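PDB 1VKO: inositol-3-phosphate synthase from Caenorhabditis elegans, which belongs to the myo-inositol-1-phosphate synthase family of Rossmann-type enzymes and binds NAD. Local coordinates for residues V318-K326 with S474-A485. Numbering follows the deposited sequence.
Sequences VFVGGDDFK and SVLSILSLLLKA. With NAD (nicotinamide-adenine-dinucleotide), chain G; POP (pyrophosphate 2-), chain H.
Asp324 CG lies trans to its own backbone N (chi1 -159°), while the Lys484 chain runs extended as far as a final bend (chi4 72°); together these torsions bring the carboxylate and the ammonium group into the pocket that holds NAD and pyrophosphate. Lys484 NZ donates to pyrophosphate O5 at 2.6 Å and to its bridging O; its approach to Phe325 O (2.5 Å) is shorter than expected and doubtful in detail. Its salt bridge to Asp324 OD2 is long (3.5 Å) and weak as a hydrogen bond; the carboxylate is also held by Lys373, at OD1, and Ser376, at OD2. The backbones of the two segments are joined by hydrogen bonds: Lys484 N donates to Asp324 O (2.6 Å), Asp323 and Ala485 exchange a pair, and Lys326 N donates to Leu482 O. CD1 of Leu483 packs against Gly322 N (3.4 Å), next to the cis peptide between Gly322 and Asp323. At the far end, strand 320-321, at the border of the parallel Rossmann sheet within this chain, is bridged to Val475, with Val320 N bonded to Ser474 O and Leu476 N to Val320 O. There Leu476 CD1 sits over one face of the Phe319 ring, 3.9 Å from its centroid, and Ser474 O lies at the ring edge. Lys326 lays its bent chain along 474-485, CE 3.3 Å from Leu483 O, and its NZ bonds Gln501 and Ser334. With Lys373, Lys377 and Lys414 also bonded to pyrophosphate, Lys484 belongs to a cationic anion site; its backbone bond to Asp324 O and its pyrophosphate bonds would hold its charge beside the nicotinamide.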
ATOM      1  N   VAL A 318     -15.283  -8.125  43.688  1.00 37.64           N
ATOM      2  CA  VAL A 318     -14.049  -7.927  42.935  1.00 34.07           C
ATOM      3  C   VAL A 318     -14.398  -7.595  41.465  1.00 32.82           C
ATOM      4  O   VAL A 318     -15.499  -7.938  40.987  1.00 30.35           O
ATOM      5  CB  VAL A 318     -13.194  -9.191  43.131  1.00 34.36           C
ATOM      6  CG1 VAL A 318     -12.931  -9.928  41.844  1.00 31.71           C
ATOM      7  CG2 VAL A 318     -11.938  -8.889  43.978  1.00 34.72           C
ATOM      8  N   PHE A 319     -13.508  -6.897  40.759  1.00 31.31           N
ATOM      9  CA  PHE A 319     -13.773  -6.549  39.350  1.00 28.56           C
ATOM     10  C   PHE A 319     -13.114  -7.516  38.412  1.00 27.16           C
ATOM     11  O   PHE A 319     -11.985  -7.951  38.670  1.00 22.92           O
ATOM     12  CB  PHE A 319     -13.267  -5.145  38.970  1.00 29.40           C
ATOM     13  CG  PHE A 319     -14.021  -4.013  39.611  1.00 25.48           C
ATOM     14  CD1 PHE A 319     -15.347  -3.757  39.281  1.00 27.16           C
ATOM     15  CD2 PHE A 319     -13.385  -3.169  40.511  1.00 26.31           C
ATOM     16  CE1 PHE A 319     -16.036  -2.698  39.878  1.00 28.59           C
ATOM     17  CE2 PHE A 319     -14.065  -2.112  41.114  1.00 26.45           C
ATOM     18  CZ  PHE A 319     -15.382  -1.872  40.797  1.00 27.55           C
ATOM     19  N   VAL A 320     -13.824  -7.835  37.320  1.00 25.15           N
ATOM     20  CA  VAL A 320     -13.248  -8.604  36.228  1.00 23.56           C
ATOM     21  C   VAL A 320     -13.161  -7.748  34.969  1.00 25.65           C
ATOM     22  O   VAL A 320     -13.868  -6.744  34.871  1.00 27.77           O
ATOM     23  CB  VAL A 320     -13.917 -10.004  36.015  1.00 21.93           C
ATOM     24  CG1 VAL A 320     -13.698 -10.839  37.230  1.00 17.84           C
ATOM     25  CG2 VAL A 320     -15.436  -9.928  35.657  1.00 19.37           C
ATOM     26  N   GLY A 321     -12.274  -8.120  34.035  1.00 23.64           N
ATOM     27  CA  GLY A 321     -12.144  -7.403  32.751  1.00 24.19           C
ATOM     28  C   GLY A 321     -11.640  -8.272  31.595  1.00 25.91           C
ATOM     29  O   GLY A 321     -10.985  -9.281  31.815  1.00 28.47           O
ATOM     30  N   GLY A 322     -11.960  -7.877  30.364  1.00 27.02           N
ATOM     31  CA  GLY A 322     -11.560  -8.595  29.140  1.00 26.00           C
ATOM     32  C   GLY A 322     -12.515  -8.306  27.990  1.00 27.88           C
ATOM     33  O   GLY A 322     -13.472  -7.559  28.156  1.00 26.50           O
ATOM     34  N   ASP A 323     -12.272  -8.879  26.811  1.00 27.81           N
ATOM     35  CA  ASP A 323     -11.175  -9.780  26.592  1.00 24.71           C
ATOM     36  C   ASP A 323     -10.341  -9.256  25.440  1.00 27.40           C
ATOM     37  O   ASP A 323     -10.897  -8.789  24.425  1.00 29.72           O
ATOM     38  CB  ASP A 323     -11.725 -11.137  26.163  1.00 25.10           C
ATOM     39  CG  ASP A 323     -12.584 -11.784  27.201  1.00 24.06           C
ATOM     40  OD1 ASP A 323     -12.312 -11.674  28.446  1.00 30.92           O
ATOM     41  OD2 ASP A 323     -13.537 -12.504  26.865  1.00 25.78           O
ATOM     42  N   ASP A 324      -9.021  -9.362  25.586  1.00 25.93           N
ATOM     43  CA  ASP A 324      -8.064  -9.325  24.465  1.00 25.62           C
ATOM     44  C   ASP A 324      -7.634  -7.898  24.122  1.00 27.19           C
ATOM     45  O   ASP A 324      -8.462  -7.089  23.644  1.00 24.94           O
ATOM     46  CB  ASP A 324      -8.645 -10.061  23.249  1.00 24.06           C
ATOM     47  CG  ASP A 324      -7.586 -10.510  22.244  1.00 33.44           C
ATOM     48  OD1 ASP A 324      -6.387 -10.626  22.596  1.00 28.56           O
ATOM     49  OD2 ASP A 324      -7.888 -10.814  21.069  1.00 21.32           O
ATOM     50  N   PHE A 325      -6.343  -7.603  24.355  1.00 24.04           N
ATOM     51  CA  PHE A 325      -5.793  -6.283  24.114  1.00 23.69           C
ATOM     52  C   PHE A 325      -6.187  -5.811  22.772  1.00 27.21           C
ATOM     53  O   PHE A 325      -6.130  -6.554  21.770  1.00 28.62           O
ATOM     54  CB  PHE A 325      -4.257  -6.254  24.162  1.00 29.29           C
ATOM     55  CG  PHE A 325      -3.653  -6.758  25.453  1.00 22.29           C
ATOM     56  CD1 PHE A 325      -4.042  -6.237  26.682  1.00 26.01           C
ATOM     57  CD2 PHE A 325      -2.659  -7.729  25.436  1.00 30.05           C
ATOM     58  CE1 PHE A 325      -3.446  -6.709  27.880  1.00 15.18           C
ATOM     59  CE2 PHE A 325      -2.073  -8.193  26.643  1.00  7.30           C
ATOM     60  CZ  PHE A 325      -2.487  -7.673  27.829  1.00 11.08           C
ATOM     61  N   LYS A 326      -6.591  -4.556  22.739  1.00 26.75           N
ATOM     62  CA  LYS A 326      -6.873  -3.913  21.492  1.00 30.15           C
ATOM     63  C   LYS A 326      -5.740  -2.973  21.176  1.00 33.91           C
ATOM     64  O   LYS A 326      -5.780  -1.776  21.515  1.00 34.97           O
ATOM     65  CB  LYS A 326      -8.186  -3.188  21.600  1.00 29.62           C
ATOM     66  CG  LYS A 326      -8.616  -2.635  20.329  1.00 25.69           C
ATOM     67  CD  LYS A 326      -9.386  -1.378  20.622  1.00 42.01           C
ATOM     68  CE  LYS A 326     -10.827  -1.663  20.861  1.00 36.20           C
ATOM     69  NZ  LYS A 326     -11.593  -0.396  20.949  1.00 45.45           N
ATOM     70  N   SER A 474     -19.209  -5.490  38.989  1.00 30.38           N
ATOM     71  CA  SER A 474     -17.942  -6.246  38.914  1.00 30.36           C
ATOM     72  C   SER A 474     -17.317  -6.304  37.530  1.00 31.36           C
ATOM     73  O   SER A 474     -16.089  -6.296  37.410  1.00 35.31           O
ATOM     74  CB  SER A 474     -18.112  -7.694  39.395  1.00 29.00           C
ATOM     75  OG  SER A 474     -18.646  -7.753  40.700  1.00 37.18           O
ATOM     76  N   VAL A 475     -18.146  -6.417  36.493  1.00 29.00           N
ATOM     77  CA  VAL A 475     -17.641  -6.577  35.129  1.00 28.18           C
ATOM     78  C   VAL A 475     -17.387  -5.199  34.625  1.00 30.74           C
ATOM     79  O   VAL A 475     -18.331  -4.529  34.151  1.00 31.33           O
ATOM     80  CB  VAL A 475     -18.670  -7.218  34.151  1.00 28.23           C
ATOM     81  CG1 VAL A 475     -18.062  -7.333  32.740  1.00 19.72           C
ATOM     82  CG2 VAL A 475     -19.098  -8.580  34.619  1.00 21.86           C
ATOM     83  N   LEU A 476     -16.143  -4.742  34.729  1.00 31.31           N
ATOM     84  CA  LEU A 476     -15.929  -3.343  34.481  1.00 30.54           C
ATOM     85  C   LEU A 476     -15.664  -2.973  33.053  1.00 31.44           C
ATOM     86  O   LEU A 476     -14.512  -2.919  32.585  1.00 32.31           O
ATOM     87  CB  LEU A 476     -15.077  -2.625  35.552  1.00 34.88           C
ATOM     88  CG  LEU A 476     -13.565  -2.475  35.534  1.00 28.41           C
ATOM     89  CD1 LEU A 476     -13.133  -1.828  36.810  1.00 27.79           C
ATOM     90  CD2 LEU A 476     -12.978  -3.813  35.432  1.00 34.24           C
ATOM     91  N   SER A 477     -16.784  -2.730  32.368  1.00 28.71           N
ATOM     92  CA  SER A 477     -16.827  -2.442  30.960  1.00 28.86           C
ATOM     93  C   SER A 477     -16.175  -1.134  30.539  1.00 28.10           C
ATOM     94  O   SER A 477     -15.830  -0.992  29.382  1.00 30.06           O
ATOM     95  CB  SER A 477     -18.276  -2.518  30.440  1.00 31.70           C
ATOM     96  OG  SER A 477     -19.193  -1.817  31.271  1.00 29.75           O
ATOM     97  N   ILE A 478     -15.986  -0.188  31.450  1.00 26.09           N
ATOM     98  CA  ILE A 478     -15.253   1.042  31.124  1.00 26.54           C
ATOM     99  C   ILE A 478     -13.839   0.786  30.617  1.00 27.61           C
ATOM    100  O   ILE A 478     -13.182   1.714  30.122  1.00 26.58           O
ATOM    101  CB  ILE A 478     -15.169   2.046  32.326  1.00 29.09           C
ATOM    102  CG1 ILE A 478     -14.495   1.419  33.561  1.00 20.50           C
ATOM    103  CG2 ILE A 478     -16.518   2.640  32.652  1.00 28.06           C
ATOM    104  CD1 ILE A 478     -13.978   2.458  34.507  1.00 22.18           C
ATOM    105  N   LEU A 479     -13.378  -0.458  30.744  1.00 24.91           N
ATOM    106  CA  LEU A 479     -12.055  -0.871  30.254  1.00 25.76           C
ATOM    107  C   LEU A 479     -12.047  -1.217  28.759  1.00 26.19           C
ATOM    108  O   LEU A 479     -11.009  -1.548  28.184  1.00 26.47           O
ATOM    109  CB  LEU A 479     -11.554  -2.095  31.044  1.00 24.89           C
ATOM    110  CG  LEU A 479     -11.328  -1.975  32.554  1.00 19.80           C
ATOM    111  CD1 LEU A 479     -10.691  -3.259  33.043  1.00 25.32           C
ATOM    112  CD2 LEU A 479     -10.448  -0.760  32.847  1.00 21.91           C
ATOM    113  N   SER A 480     -13.215  -1.117  28.152  1.00 26.31           N
ATOM    114  CA  SER A 480     -13.468  -1.498  26.768  1.00 26.98           C
ATOM    115  C   SER A 480     -12.561  -0.895  25.728  1.00 28.27           C
ATOM    116  O   SER A 480     -12.256  -1.548  24.738  1.00 30.62           O
ATOM    117  CB  SER A 480     -14.898  -1.107  26.404  1.00 24.97           C
ATOM    118  OG  SER A 480     -15.740  -1.953  27.105  1.00 22.54           O
ATOM    119  N   LEU A 481     -12.168   0.362  25.923  1.00 30.56           N
ATOM    120  CA  LEU A 481     -11.299   1.038  24.953  1.00 29.01           C
ATOM    121  C   LEU A 481      -9.990   0.328  24.800  1.00 25.92           C
ATOM    122  O   LEU A 481      -9.338   0.461  23.768  1.00 26.19           O
ATOM    123  CB  LEU A 481     -11.078   2.532  25.274  1.00 29.48           C
ATOM    124  CG  LEU A 481     -10.212   3.011  26.430  1.00 35.34           C
ATOM    125  CD1 LEU A 481      -9.869   4.527  26.266  1.00 22.97           C
ATOM    126  CD2 LEU A 481     -10.985   2.749  27.698  1.00 47.34           C
ATOM    127  N   LEU A 482      -9.618  -0.430  25.828  1.00 23.58           N
ATOM    128  CA  LEU A 482      -8.374  -1.163  25.811  1.00 23.05           C
ATOM    129  C   LEU A 482      -8.529  -2.583  25.258  1.00 22.94           C
ATOM    130  O   LEU A 482      -7.534  -3.293  25.084  1.00 18.07           O
ATOM    131  CB  LEU A 482      -7.748  -1.207  27.227  1.00 24.08           C
ATOM    132  CG  LEU A 482      -7.129   0.061  27.835  1.00 16.66           C
ATOM    133  CD1 LEU A 482      -6.707   1.038  26.768  1.00 35.02           C
ATOM    134  CD2 LEU A 482      -8.051   0.740  28.803  1.00 16.62           C
ATOM    135  N   LEU A 483      -9.768  -2.993  24.976  1.00 23.40           N
ATOM    136  CA  LEU A 483     -10.043  -4.413  24.747  1.00 24.29           C
ATOM    137  C   LEU A 483     -10.849  -4.655  23.481  1.00 25.83           C
ATOM    138  O   LEU A 483     -11.712  -3.840  23.146  1.00 24.94           O
ATOM    139  CB  LEU A 483     -10.759  -5.004  25.968  1.00 20.58           C
ATOM    140  CG  LEU A 483      -9.971  -5.020  27.294  1.00 27.94           C
ATOM    141  CD1 LEU A 483     -10.923  -5.282  28.449  1.00 29.99           C
ATOM    142  CD2 LEU A 483      -8.753  -5.993  27.304  1.00 13.05           C
ATOM    143  N   LYS A 484     -10.568  -5.781  22.813  1.00 26.27           N
ATOM    144  CA  LYS A 484     -11.111  -6.099  21.500  1.00 29.49           C
ATOM    145  C   LYS A 484     -12.498  -6.633  21.586  1.00 32.17           C
ATOM    146  O   LYS A 484     -13.340  -6.311  20.737  1.00 31.05           O
ATOM    147  CB  LYS A 484     -10.321  -7.196  20.830  1.00 30.01           C
ATOM    148  CG  LYS A 484      -9.206  -6.722  19.986  1.00 27.46           C
ATOM    149  CD  LYS A 484      -8.804  -7.843  19.030  1.00 27.90           C
ATOM    150  CE  LYS A 484      -7.359  -7.647  18.640  1.00 23.82           C
ATOM    151  NZ  LYS A 484      -6.415  -7.973  19.763  1.00 37.73           N
ATOM    152  N   ALA A 485     -12.697  -7.469  22.613  1.00 32.46           N
ATOM    153  CA  ALA A 485     -13.894  -8.276  22.794  1.00 29.67           C
ATOM    154  C   ALA A 485     -14.403  -8.063  24.203  1.00 30.17           C
ATOM    155  O   ALA A 485     -14.320  -8.945  25.078  1.00 31.32           O
ATOM    156  CB  ALA A 485     -13.588  -9.732  22.540  1.00 27.88           C
TER
HETATM  157  PA  NAD G 601       4.557 -14.436  24.455  1.00 25.23           P
HETATM  158  O1A NAD G 601       4.703 -15.802  23.981  1.00 15.07           O
HETATM  159  O2A NAD G 601       5.823 -13.720  24.225  1.00 18.41           O
HETATM  160  O5B NAD G 601       4.126 -14.509  25.980  1.00 28.60           O
HETATM  161  C5B NAD G 601       3.510 -15.656  26.485  1.00 24.71           C
HETATM  162  C4B NAD G 601       4.261 -16.060  27.739  1.00 16.86           C
HETATM  163  O4B NAD G 601       3.363 -16.725  28.599  1.00 27.42           O
HETATM  164  C3B NAD G 601       5.378 -17.024  27.454  1.00 19.58           C
HETATM  165  O3B NAD G 601       6.391 -16.668  28.382  1.00 17.06           O
HETATM  166  C2B NAD G 601       4.879 -18.375  27.880  1.00 17.79           C
HETATM  167  O2B NAD G 601       5.977 -18.965  28.573  1.00 24.24           O
HETATM  168  C1B NAD G 601       3.817 -18.009  28.912  1.00 17.26           C
HETATM  169  N9A NAD G 601       2.710 -18.956  29.203  1.00 16.04           N
HETATM  170  C8A NAD G 601       2.017 -19.783  28.373  1.00 29.17           C
HETATM  171  N7A NAD G 601       1.116 -20.468  29.112  1.00 22.19           N
HETATM  172  C5A NAD G 601       1.201 -20.114  30.408  1.00 27.77           C
HETATM  173  C6A NAD G 601       0.548 -20.528  31.583  1.00 32.19           C
HETATM  174  N6A NAD G 601      -0.371 -21.507  31.616  1.00 28.02           N
HETATM  175  N1A NAD G 601       0.917 -19.959  32.775  1.00 14.67           N
HETATM  176  C2A NAD G 601       1.920 -19.034  32.826  1.00 25.60           C
HETATM  177  N3A NAD G 601       2.565 -18.682  31.685  1.00 14.80           N
HETATM  178  C4A NAD G 601       2.223 -19.189  30.481  1.00 27.36           C
HETATM  179  O3  NAD G 601       3.304 -13.679  23.759  1.00 18.80           O
HETATM  180  PN  NAD G 601       3.065 -12.127  24.020  1.00 17.82           P
HETATM  181  O1N NAD G 601       3.695 -11.801  25.327  1.00 34.71           O
HETATM  182  O2N NAD G 601       3.496 -11.408  22.818  1.00 16.31           O
HETATM  183  O5D NAD G 601       1.476 -11.964  24.302  1.00 21.97           O
HETATM  184  C5D NAD G 601       0.802 -12.827  25.202  1.00 24.86           C
HETATM  185  C4D NAD G 601      -0.719 -12.912  24.979  1.00 24.67           C
HETATM  186  O4D NAD G 601      -1.267 -11.625  24.829  1.00 27.08           O
HETATM  187  C3D NAD G 601      -1.129 -13.707  23.734  1.00 23.94           C
HETATM  188  O3D NAD G 601      -2.252 -14.482  24.048  1.00 29.51           O
HETATM  189  C2D NAD G 601      -1.639 -12.644  22.794  1.00 31.80           C
HETATM  190  O2D NAD G 601      -2.668 -13.057  21.909  1.00 36.09           O
HETATM  191  C1D NAD G 601      -2.196 -11.642  23.767  1.00 28.92           C
HETATM  192  N1N NAD G 601      -2.337 -10.402  23.013  1.00 25.40           N
HETATM  193  C2N NAD G 601      -1.237  -9.793  22.495  1.00 13.40           C
HETATM  194  C3N NAD G 601      -1.401  -8.639  21.763  1.00 19.34           C
HETATM  195  C7N NAD G 601      -0.179  -7.825  21.556  1.00 25.56           C
HETATM  196  O7N NAD G 601       1.019  -8.401  22.043  1.00 31.73           O
HETATM  197  N7N NAD G 601      -0.263  -6.626  20.967  1.00 25.15           N
HETATM  198  C4N NAD G 601      -2.677  -8.078  21.561  1.00 16.31           C
HETATM  199  C5N NAD G 601      -3.779  -8.721  22.078  1.00 15.55           C
HETATM  200  C6N NAD G 601      -3.601  -9.907  22.808  1.00 18.21           C
HETATM  201  P1  POP H 602      -4.651  -5.890  16.997  1.00 50.92           P
HETATM  202  O1  POP H 602      -5.144  -4.615  17.663  1.00 48.27           O
HETATM  203  O2  POP H 602      -3.396  -5.604  16.206  1.00 54.44           O
HETATM  204  O3  POP H 602      -5.721  -6.406  16.047  1.00 38.38           O
HETATM  205  O   POP H 602      -4.277  -6.984  18.150  1.00 48.93           O
HETATM  206  P2  POP H 602      -3.696  -8.491  17.921  1.00 52.01           P
HETATM  207  O4  POP H 602      -2.191  -8.455  18.166  1.00 46.73           O
HETATM  208  O5  POP H 602      -4.401  -9.430  18.891  1.00 50.61           O
HETATM  209  O6  POP H 602      -3.884  -9.078  16.518  1.00 50.86           O
HETATM  210  O   HOH W   1     -14.875 -11.495  24.926  1.00 14.35           O
HETATM  211  O   HOH W   2      -6.750   0.267  23.119  1.00 19.57           O